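PDB 2H36: uncharacterized protein 14 from Sulfolobus islandicus filamentous virus, which is of unknown function but belongs to the DUF1374 family and is related to the anti-CRISPR protein AcrID1, so it may counter host CRISPR defence. Local coordinates for residues Asp79-Thr91 / Lys98-Lys110. Residues are numbered along the deposited sequence; the frame is centred on the assembly and turned at random.
Sequences DEDDDIMYKLEFT and KIYIYEVQGWREK
Met85 to Thr91 pair antiparallel with Glu103 to Glu109, backbone hydrogen bonds running both ways at Met85-Glu109, Lys87-Trp107, Glu89-Gln105 and Thr91-Glu103. At one end Tyr102 and Glu103 both face Thr91 in a classic beta bulge, and Thr91 O accepts from both amides. On one face of the sheet, Lys87 lays its CB over the six-membered ring of Trp107, 3.7 Å from the centroid, in a CH-pi contact. Trp107 CG sits between its own backbone N and carbonyl carbon (chi1 67°), which lets the indole lie across the neighbouring strand. Its NE1 donates to Glu109 OE2 at 3.1 Å. Glu89 OE1 comes to the ring edge 3.6 Å from Trp107 CH2 and is hydrogen-bonded to Gln75 of strand 71-79. On the other face, the Arg108 guanidinium stands perpendicular to the Tyr86 ring, at its CD2-CE2 edge. Arg108 NH1 forms a salt bridge to Glu80 OE2 at 2.6 Å, while NE and NH2 reach the carbonyls of Val35 and Phe31. Further along, Val104 CG1 covers a face of Phe90 and touches Leu88 CD1 at 3.6 Å. The two strands form the C-terminal beta hairpin. Strand 71-79 flanks strand 85-94, strand 37-42 pairs with strand 98-109, and Phe38 packs on Tyr86, Leu88 and Val104.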
ATOM      1  N   ASP A  79     -16.311   2.629  -1.357  1.00 27.30           N
ATOM      2  CA  ASP A  79     -17.706   2.795  -0.997  1.00 27.70           C
ATOM      3  C   ASP A  79     -18.103   1.787   0.073  1.00 27.94           C
ATOM      4  O   ASP A  79     -18.027   0.579  -0.143  1.00 27.98           O
ATOM      5  CB  ASP A  79     -18.592   2.649  -2.236  1.00 27.80           C
ATOM      6  CG  ASP A  79     -18.487   3.840  -3.177  1.00 28.39           C
ATOM      7  OD1 ASP A  79     -17.845   4.852  -2.809  1.00 29.26           O
ATOM      8  OD2 ASP A  79     -19.056   3.768  -4.290  1.00 28.85           O
ATOM      9  N   GLU A  80     -18.513   2.295   1.230  1.00 28.31           N
ATOM     10  CA  GLU A  80     -18.901   1.442   2.349  1.00 28.66           C
ATOM     11  C   GLU A  80     -20.390   1.507   2.635  1.00 28.91           C
ATOM     12  O   GLU A  80     -21.148   2.127   1.895  1.00 28.91           O
ATOM     13  CB  GLU A  80     -18.131   1.828   3.611  1.00 28.60           C
ATOM     14  CG  GLU A  80     -16.637   1.847   3.444  1.00 28.19           C
ATOM     15  CD  GLU A  80     -15.919   2.185   4.721  1.00 27.74           C
ATOM     16  OE1 GLU A  80     -16.524   2.818   5.608  1.00 28.12           O
ATOM     17  OE2 GLU A  80     -14.734   1.824   4.843  1.00 28.90           O
ATOM     18  N   ASP A  81     -20.790   0.867   3.730  1.00 29.45           N
ATOM     19  CA  ASP A  81     -22.190   0.809   4.157  1.00 30.05           C
ATOM     20  C   ASP A  81     -22.617   2.132   4.786  1.00 29.98           C
ATOM     21  O   ASP A  81     -21.785   2.872   5.319  1.00 30.00           O
ATOM     22  CB  ASP A  81     -22.408  -0.343   5.156  1.00 30.21           C
ATOM     23  CG  ASP A  81     -21.532  -1.570   4.855  1.00 31.28           C
ATOM     24  OD1 ASP A  81     -20.280  -1.427   4.756  1.00 31.64           O
ATOM     25  OD2 ASP A  81     -22.105  -2.680   4.732  1.00 31.61           O
ATOM     26  N   ASP A  82     -23.915   2.420   4.714  1.00 30.01           N
ATOM     27  CA  ASP A  82     -24.499   3.627   5.313  1.00 30.04           C
ATOM     28  C   ASP A  82     -23.920   4.926   4.735  1.00 29.90           C
ATOM     29  O   ASP A  82     -23.680   5.890   5.464  1.00 29.80           O
ATOM     30  CB  ASP A  82     -24.377   3.595   6.851  1.00 30.07           C
ATOM     31  CG  ASP A  82     -25.299   2.570   7.494  1.00 30.00           C
ATOM     32  OD1 ASP A  82     -24.780   1.564   8.026  1.00 30.06           O
ATOM     33  OD2 ASP A  82     -26.536   2.766   7.464  1.00 28.80           O
ATOM     34  N   ASP A  83     -23.698   4.935   3.424  1.00 29.89           N
ATOM     35  CA  ASP A  83     -23.248   6.133   2.707  1.00 30.07           C
ATOM     36  C   ASP A  83     -21.895   6.696   3.161  1.00 30.10           C
ATOM     37  O   ASP A  83     -21.706   7.918   3.209  1.00 30.03           O
ATOM     38  CB  ASP A  83     -24.329   7.225   2.755  1.00 29.99           C
ATOM     39  CG  ASP A  83     -25.216   7.212   1.534  1.00 30.09           C
ATOM     40  OD1 ASP A  83     -26.414   7.558   1.659  1.00 30.01           O
ATOM     41  OD2 ASP A  83     -24.707   6.855   0.449  1.00 30.19           O
ATOM     42  N   ILE A  84     -20.953   5.814   3.483  1.00 30.12           N
ATOM     43  CA  ILE A  84     -19.634   6.266   3.918  1.00 30.22           C
ATOM     44  C   ILE A  84     -18.542   5.846   2.946  1.00 30.41           C
ATOM     45  O   ILE A  84     -18.310   4.660   2.734  1.00 30.63           O
ATOM     46  CB  ILE A  84     -19.284   5.806   5.360  1.00 30.28           C
ATOM     47  CG1 ILE A  84     -20.323   6.336   6.364  1.00 30.12           C
ATOM     48  CG2 ILE A  84     -17.863   6.260   5.728  1.00 29.77           C
ATOM     49  CD1 ILE A  84     -20.261   5.678   7.740  1.00 30.14           C
ATOM     50  N   MET A  85     -17.884   6.835   2.352  1.00 30.50           N
ATOM     51  CA  MET A  85     -16.745   6.598   1.482  1.00 30.61           C
ATOM     52  C   MET A  85     -15.429   6.560   2.252  1.00 30.86           C
ATOM     53  O   MET A  85     -15.177   7.410   3.105  1.00 30.88           O
ATOM     54  CB  MET A  85     -16.601   7.756   0.512  1.00 30.69           C
ATOM     55  CG  MET A  85     -17.407   7.665  -0.746  1.00 30.18           C
ATOM     56  SD  MET A  85     -17.126   9.229  -1.585  1.00 30.49           S
ATOM     57  CE  MET A  85     -18.709  10.056  -1.356  1.00 30.49           C
ATOM     58  N   TYR A  86     -14.550   5.626   1.870  1.00 31.11           N
ATOM     59  CA  TYR A  86     -13.266   5.520   2.551  1.00 31.32           C
ATOM     60  C   TYR A  86     -12.214   6.011   1.570  1.00 31.35           C
ATOM     61  O   TYR A  86     -12.063   5.443   0.475  1.00 31.55           O
ATOM     62  CB  TYR A  86     -12.902   4.109   3.019  1.00 31.53           C
ATOM     63  CG  TYR A  86     -11.705   4.129   3.943  1.00 32.00           C
ATOM     64  CD1 TYR A  86     -10.431   4.458   3.465  1.00 32.43           C
ATOM     65  CD2 TYR A  86     -11.846   3.852   5.300  1.00 31.92           C
ATOM     66  CE1 TYR A  86      -9.333   4.503   4.314  1.00 32.60           C
ATOM     67  CE2 TYR A  86     -10.752   3.894   6.160  1.00 32.22           C
ATOM     68  CZ  TYR A  86      -9.500   4.220   5.657  1.00 32.25           C
ATOM     69  OH  TYR A  86      -8.415   4.262   6.495  1.00 32.61           O
ATOM     70  N   LYS A  87     -11.479   7.051   1.967  1.00 31.04           N
ATOM     71  CA  LYS A  87     -10.399   7.593   1.140  1.00 30.64           C
ATOM     72  C   LYS A  87      -8.999   7.248   1.613  1.00 30.53           C
ATOM     73  O   LYS A  87      -8.591   7.653   2.699  1.00 30.51           O
ATOM     74  CB  LYS A  87     -10.456   9.117   1.099  1.00 30.50           C
ATOM     75  CG  LYS A  87     -11.784   9.699   0.646  1.00 30.67           C
ATOM     76  CD  LYS A  87     -11.859   9.761  -0.851  1.00 30.71           C
ATOM     77  CE  LYS A  87     -13.255  10.075  -1.310  1.00 31.51           C
ATOM     78  NZ  LYS A  87     -13.288  10.217  -2.795  1.00 31.88           N
ATOM     79  N   LEU A  88      -8.276   6.490   0.792  1.00 30.49           N
ATOM     80  CA  LEU A  88      -6.888   6.127   1.070  1.00 30.51           C
ATOM     81  C   LEU A  88      -6.093   6.987   0.095  1.00 30.83           C
ATOM     82  O   LEU A  88      -6.494   7.140  -1.058  1.00 31.09           O
ATOM     83  CB  LEU A  88      -6.713   4.618   0.968  1.00 30.51           C
ATOM     84  CG  LEU A  88      -5.285   4.086   1.010  1.00 29.64           C
ATOM     85  CD1 LEU A  88      -4.713   4.278   2.404  1.00 30.45           C
ATOM     86  CD2 LEU A  88      -5.280   2.633   0.615  1.00 27.32           C
ATOM     87  N   GLU A  89      -4.959   7.519   0.542  1.00 31.09           N
ATOM     88  CA  GLU A  89      -4.149   8.385  -0.324  1.00 31.25           C
ATOM     89  C   GLU A  89      -2.654   8.129  -0.204  1.00 31.19           C
ATOM     90  O   GLU A  89      -2.099   8.217   0.895  1.00 31.59           O
ATOM     91  CB  GLU A  89      -4.449   9.835   0.011  1.00 31.11           C
ATOM     92  CG  GLU A  89      -3.634  10.841  -0.761  1.00 32.70           C
ATOM     93  CD  GLU A  89      -4.022  12.273  -0.401  1.00 34.52           C
ATOM     94  OE1 GLU A  89      -5.041  12.770  -0.945  1.00 34.61           O
ATOM     95  OE2 GLU A  89      -3.312  12.892   0.431  1.00 34.60           O
ATOM     96  N   PHE A  90      -2.004   7.816  -1.329  1.00 31.05           N
ATOM     97  CA  PHE A  90      -0.542   7.603  -1.352  1.00 30.91           C
ATOM     98  C   PHE A  90       0.257   8.664  -2.082  1.00 30.89           C
ATOM     99  O   PHE A  90       0.031   8.900  -3.274  1.00 31.18           O
ATOM    100  CB  PHE A  90      -0.178   6.324  -2.090  1.00 30.72           C
ATOM    101  CG  PHE A  90      -0.703   5.070  -1.446  1.00 31.46           C
ATOM    102  CD1 PHE A  90      -1.968   4.581  -1.765  1.00 31.39           C
ATOM    103  CD2 PHE A  90       0.078   4.352  -0.549  1.00 31.18           C
ATOM    104  CE1 PHE A  90      -2.448   3.420  -1.187  1.00 30.76           C
ATOM    105  CE2 PHE A  90      -0.402   3.185   0.025  1.00 31.04           C
ATOM    106  CZ  PHE A  90      -1.666   2.721  -0.293  1.00 30.64           C
ATOM    107  N   THR A  91       1.282   9.203  -1.384  1.00 30.44           N
ATOM    108  CA  THR A  91       2.103  10.233  -2.012  1.00 29.89           C
ATOM    109  C   THR A  91       3.351   9.456  -2.378  1.00 29.73           C
ATOM    110  O   THR A  91       3.947   8.821  -1.514  1.00 30.11           O
ATOM    111  CB  THR A  91       2.478  11.395  -1.104  1.00 29.50           C
ATOM    112  OG1 THR A  91       1.296  12.116  -0.760  1.00 29.82           O
ATOM    113  CG2 THR A  91       3.424  12.332  -1.808  1.00 29.31           C
ATOM    114  N   LYS A  98       9.306   0.982  -9.905  1.00 30.46           N
ATOM    115  CA  LYS A  98       9.436   0.738  -8.463  1.00 29.20           C
ATOM    116  C   LYS A  98       8.840   1.999  -7.860  1.00 28.46           C
ATOM    117  O   LYS A  98       9.215   3.114  -8.215  1.00 28.62           O
ATOM    118  CB  LYS A  98      10.833   0.482  -7.859  1.00 29.17           C
ATOM    119  CG  LYS A  98      11.926  -0.026  -8.778  1.00 29.17           C
ATOM    120  CD  LYS A  98      11.624  -1.376  -9.389  1.00 29.38           C
ATOM    121  CE  LYS A  98      12.401  -1.467 -10.733  1.00 29.98           C
ATOM    122  NZ  LYS A  98      11.764  -2.543 -11.602  1.00 31.56           N
ATOM    123  N   ILE A  99       7.913   1.812  -6.937  1.00 27.51           N
ATOM    124  CA  ILE A  99       7.177   2.909  -6.333  1.00 26.31           C
ATOM    125  C   ILE A  99       7.737   3.235  -4.953  1.00 25.89           C
ATOM    126  O   ILE A  99       7.850   2.363  -4.093  1.00 25.34           O
ATOM    127  CB  ILE A  99       5.675   2.573  -6.287  1.00 26.19           C
ATOM    128  CG1 ILE A  99       5.185   2.321  -7.714  1.00 25.19           C
ATOM    129  CG2 ILE A  99       4.882   3.671  -5.578  1.00 25.95           C
ATOM    130  CD1 ILE A  99       3.751   1.974  -7.810  1.00 25.34           C
ATOM    131  N   TYR A 100       8.105   4.501  -4.772  1.00 25.70           N
ATOM    132  CA  TYR A 100       8.715   4.980  -3.539  1.00 25.54           C
ATOM    133  C   TYR A 100       7.714   5.847  -2.818  1.00 25.82           C
ATOM    134  O   TYR A 100       7.596   7.040  -3.127  1.00 25.89           O
ATOM    135  CB  TYR A 100       9.995   5.775  -3.830  1.00 25.11           C
ATOM    136  CG  TYR A 100      11.088   4.946  -4.473  1.00 24.73           C
ATOM    137  CD1 TYR A 100      11.151   4.805  -5.859  1.00 23.83           C
ATOM    138  CD2 TYR A 100      12.047   4.288  -3.697  1.00 24.88           C
ATOM    139  CE1 TYR A 100      12.135   4.040  -6.462  1.00 24.24           C
ATOM    140  CE2 TYR A 100      13.048   3.509  -4.297  1.00 25.35           C
ATOM    141  CZ  TYR A 100      13.082   3.392  -5.686  1.00 24.84           C
ATOM    142  OH  TYR A 100      14.050   2.637  -6.313  1.00 24.17           O
ATOM    143  N   ILE A 101       6.989   5.232  -1.877  1.00 25.83           N
ATOM    144  CA  ILE A 101       5.960   5.907  -1.083  1.00 25.70           C
ATOM    145  C   ILE A 101       6.582   6.795  -0.021  1.00 26.06           C
ATOM    146  O   ILE A 101       7.341   6.328   0.832  1.00 25.88           O
ATOM    147  CB  ILE A 101       5.044   4.889  -0.369  1.00 25.72           C
ATOM    148  CG1 ILE A 101       4.361   3.983  -1.396  1.00 25.41           C
ATOM    149  CG2 ILE A 101       4.017   5.605   0.530  1.00 24.59           C
ATOM    150  CD1 ILE A 101       3.886   2.662  -0.830  1.00 25.02           C
ATOM    151  N   TYR A 102       6.244   8.077  -0.065  1.00 26.54           N
ATOM    152  CA  TYR A 102       6.660   8.998   0.977  1.00 27.32           C
ATOM    153  C   TYR A 102       5.577   9.210   2.033  1.00 28.57           C
ATOM    154  O   TYR A 102       5.883   9.571   3.170  1.00 28.88           O
ATOM    155  CB  TYR A 102       7.096  10.320   0.378  1.00 26.47           C
ATOM    156  CG  TYR A 102       8.440  10.246  -0.291  1.00 26.28           C
ATOM    157  CD1 TYR A 102       8.566   9.812  -1.622  1.00 25.38           C
ATOM    158  CD2 TYR A 102       9.596  10.610   0.398  1.00 25.63           C
ATOM    159  CE1 TYR A 102       9.813   9.742  -2.244  1.00 24.42           C
ATOM    160  CE2 TYR A 102      10.845  10.546  -0.215  1.00 25.29           C
ATOM    161  CZ  TYR A 102      10.946  10.114  -1.533  1.00 25.28           C
ATOM    162  OH  TYR A 102      12.186  10.062  -2.127  1.00 25.76           O
ATOM    163  N   GLU A 103       4.322   8.949   1.674  1.00 29.85           N
ATOM    164  CA  GLU A 103       3.218   9.223   2.582  1.00 31.63           C
ATOM    165  C   GLU A 103       1.839   8.585   2.367  1.00 31.55           C
ATOM    166  O   GLU A 103       1.264   8.659   1.274  1.00 31.92           O
ATOM    167  CB  GLU A 103       2.852  10.715   2.508  1.00 31.25           C
ATOM    168  CG  GLU A 103       1.795  11.148   3.513  1.00 33.34           C
ATOM    169  CD  GLU A 103       1.627  12.663   3.595  1.00 34.15           C
ATOM    170  OE1 GLU A 103       2.619  13.413   3.385  1.00 37.02           O
ATOM    171  OE2 GLU A 103       0.490  13.104   3.900  1.00 37.98           O
ATOM    172  N   VAL A 104       1.331   7.938   3.411  1.00 31.67           N
ATOM    173  CA  VAL A 104       0.023   7.305   3.317  1.00 32.01           C
ATOM    174  C   VAL A 104      -0.926   7.965   4.307  1.00 32.31           C
ATOM    175  O   VAL A 104      -0.555   8.284   5.447  1.00 33.00           O
ATOM    176  CB  VAL A 104       0.033   5.784   3.609  1.00 32.18           C
ATOM    177  CG1 VAL A 104      -1.312   5.162   3.196  1.00 32.17           C
ATOM    178  CG2 VAL A 104       1.174   5.085   2.893  1.00 31.73           C
ATOM    179  N   GLN A 105      -2.163   8.144   3.867  1.00 31.74           N
ATOM    180  CA  GLN A 105      -3.156   8.824   4.638  1.00 30.99           C
ATOM    181  C   GLN A 105      -4.462   8.097   4.419  1.00 30.66           C
ATOM    182  O   GLN A 105      -4.727   7.607   3.315  1.00 30.71           O
ATOM    183  CB  GLN A 105      -3.262  10.220   4.093  1.00 31.14           C
ATOM    184  CG  GLN A 105      -3.844  11.229   5.018  1.00 32.34           C
ATOM    185  CD  GLN A 105      -3.406  12.601   4.612  1.00 34.38           C
ATOM    186  OE1 GLN A 105      -3.147  12.854   3.426  1.00 34.66           O
ATOM    187  NE2 GLN A 105      -3.295  13.500   5.584  1.00 35.75           N
ATOM    188  N   GLY A 106      -5.270   8.011   5.469  1.00 30.07           N
ATOM    189  CA  GLY A 106      -6.589   7.409   5.374  1.00 29.59           C
ATOM    190  C   GLY A 106      -7.619   8.241   6.099  1.00 29.50           C
ATOM    191  O   GLY A 106      -7.310   8.895   7.099  1.00 29.97           O
ATOM    192  N   TRP A 107      -8.846   8.236   5.589  1.00 29.14           N
ATOM    193  CA  TRP A 107      -9.967   8.912   6.254  1.00 28.56           C
ATOM    194  C   TRP A 107     -11.298   8.482   5.624  1.00 28.59           C
ATOM    195  O   TRP A 107     -11.312   7.848   4.559  1.00 28.35           O
ATOM    196  CB  TRP A 107      -9.788  10.450   6.266  1.00 27.99           C
ATOM    197  CG  TRP A 107      -9.860  11.114   4.919  1.00 27.64           C
ATOM    198  CD1 TRP A 107     -10.930  11.769   4.390  1.00 26.85           C
ATOM    199  CD2 TRP A 107      -8.814  11.190   3.931  1.00 28.70           C
ATOM    200  NE1 TRP A 107     -10.629  12.243   3.135  1.00 26.71           N
ATOM    201  CE2 TRP A 107      -9.337  11.908   2.828  1.00 27.82           C
ATOM    202  CE3 TRP A 107      -7.490  10.708   3.864  1.00 28.06           C
ATOM    203  CZ2 TRP A 107      -8.588  12.152   1.667  1.00 27.71           C
ATOM    204  CZ3 TRP A 107      -6.745  10.954   2.713  1.00 27.17           C
ATOM    205  CH2 TRP A 107      -7.298  11.672   1.629  1.00 27.53           C
ATOM    206  N   ARG A 108     -12.402   8.808   6.300  1.00 28.72           N
ATOM    207  CA  ARG A 108     -13.746   8.507   5.810  1.00 28.68           C
ATOM    208  C   ARG A 108     -14.576   9.778   5.587  1.00 29.19           C
ATOM    209  O   ARG A 108     -14.417  10.757   6.305  1.00 29.07           O
ATOM    210  CB  ARG A 108     -14.462   7.558   6.772  1.00 28.43           C
ATOM    211  CG  ARG A 108     -13.723   6.263   7.038  1.00 27.48           C
ATOM    212  CD  ARG A 108     -14.420   5.421   8.086  1.00 26.87           C
ATOM    213  NE  ARG A 108     -13.535   4.385   8.622  1.00 26.79           N
ATOM    214  CZ  ARG A 108     -13.495   3.128   8.185  1.00 27.10           C
ATOM    215  NH1 ARG A 108     -14.291   2.742   7.200  1.00 27.11           N
ATOM    216  NH2 ARG A 108     -12.660   2.247   8.725  1.00 26.29           N
ATOM    217  N   GLU A 109     -15.444   9.750   4.576  1.00 30.00           N
ATOM    218  CA  GLU A 109     -16.371  10.847   4.263  1.00 30.89           C
ATOM    219  C   GLU A 109     -17.789  10.380   3.939  1.00 31.25           C
ATOM    220  O   GLU A 109     -17.962   9.290   3.389  1.00 31.69           O
ATOM    221  CB  GLU A 109     -15.980  11.520   2.947  1.00 31.01           C
ATOM    222  CG  GLU A 109     -14.929  12.604   3.058  1.00 32.03           C
ATOM    223  CD  GLU A 109     -14.185  12.823   1.749  1.00 33.76           C
ATOM    224  OE1 GLU A 109     -14.614  12.290   0.698  1.00 34.41           O
ATOM    225  OE2 GLU A 109     -13.154  13.526   1.771  1.00 34.40           O
ATOM    226  N   LYS A 110     -18.790  11.205   4.263  1.00 31.36           N
ATOM    227  CA  LYS A 110     -20.176  10.884   3.917  1.00 31.39           C
ATOM    228  C   LYS A 110     -20.400  11.133   2.419  1.00 31.55           C
ATOM    229  O   LYS A 110     -19.879  12.091   1.842  1.00 31.61           O
ATOM    230  CB  LYS A 110     -21.161  11.721   4.740  0.60 31.47           C
ATOM    231  CG  LYS A 110     -21.081  11.510   6.248  0.60 31.48           C
ATOM    232  CD  LYS A 110     -21.978  12.522   6.961  0.60 31.67           C
ATOM    233  CE  LYS A 110     -21.478  12.796   8.369  0.60 31.46           C
ATOM    234  NZ  LYS A 110     -22.093  14.176   8.853  0.60 30.82           N
TER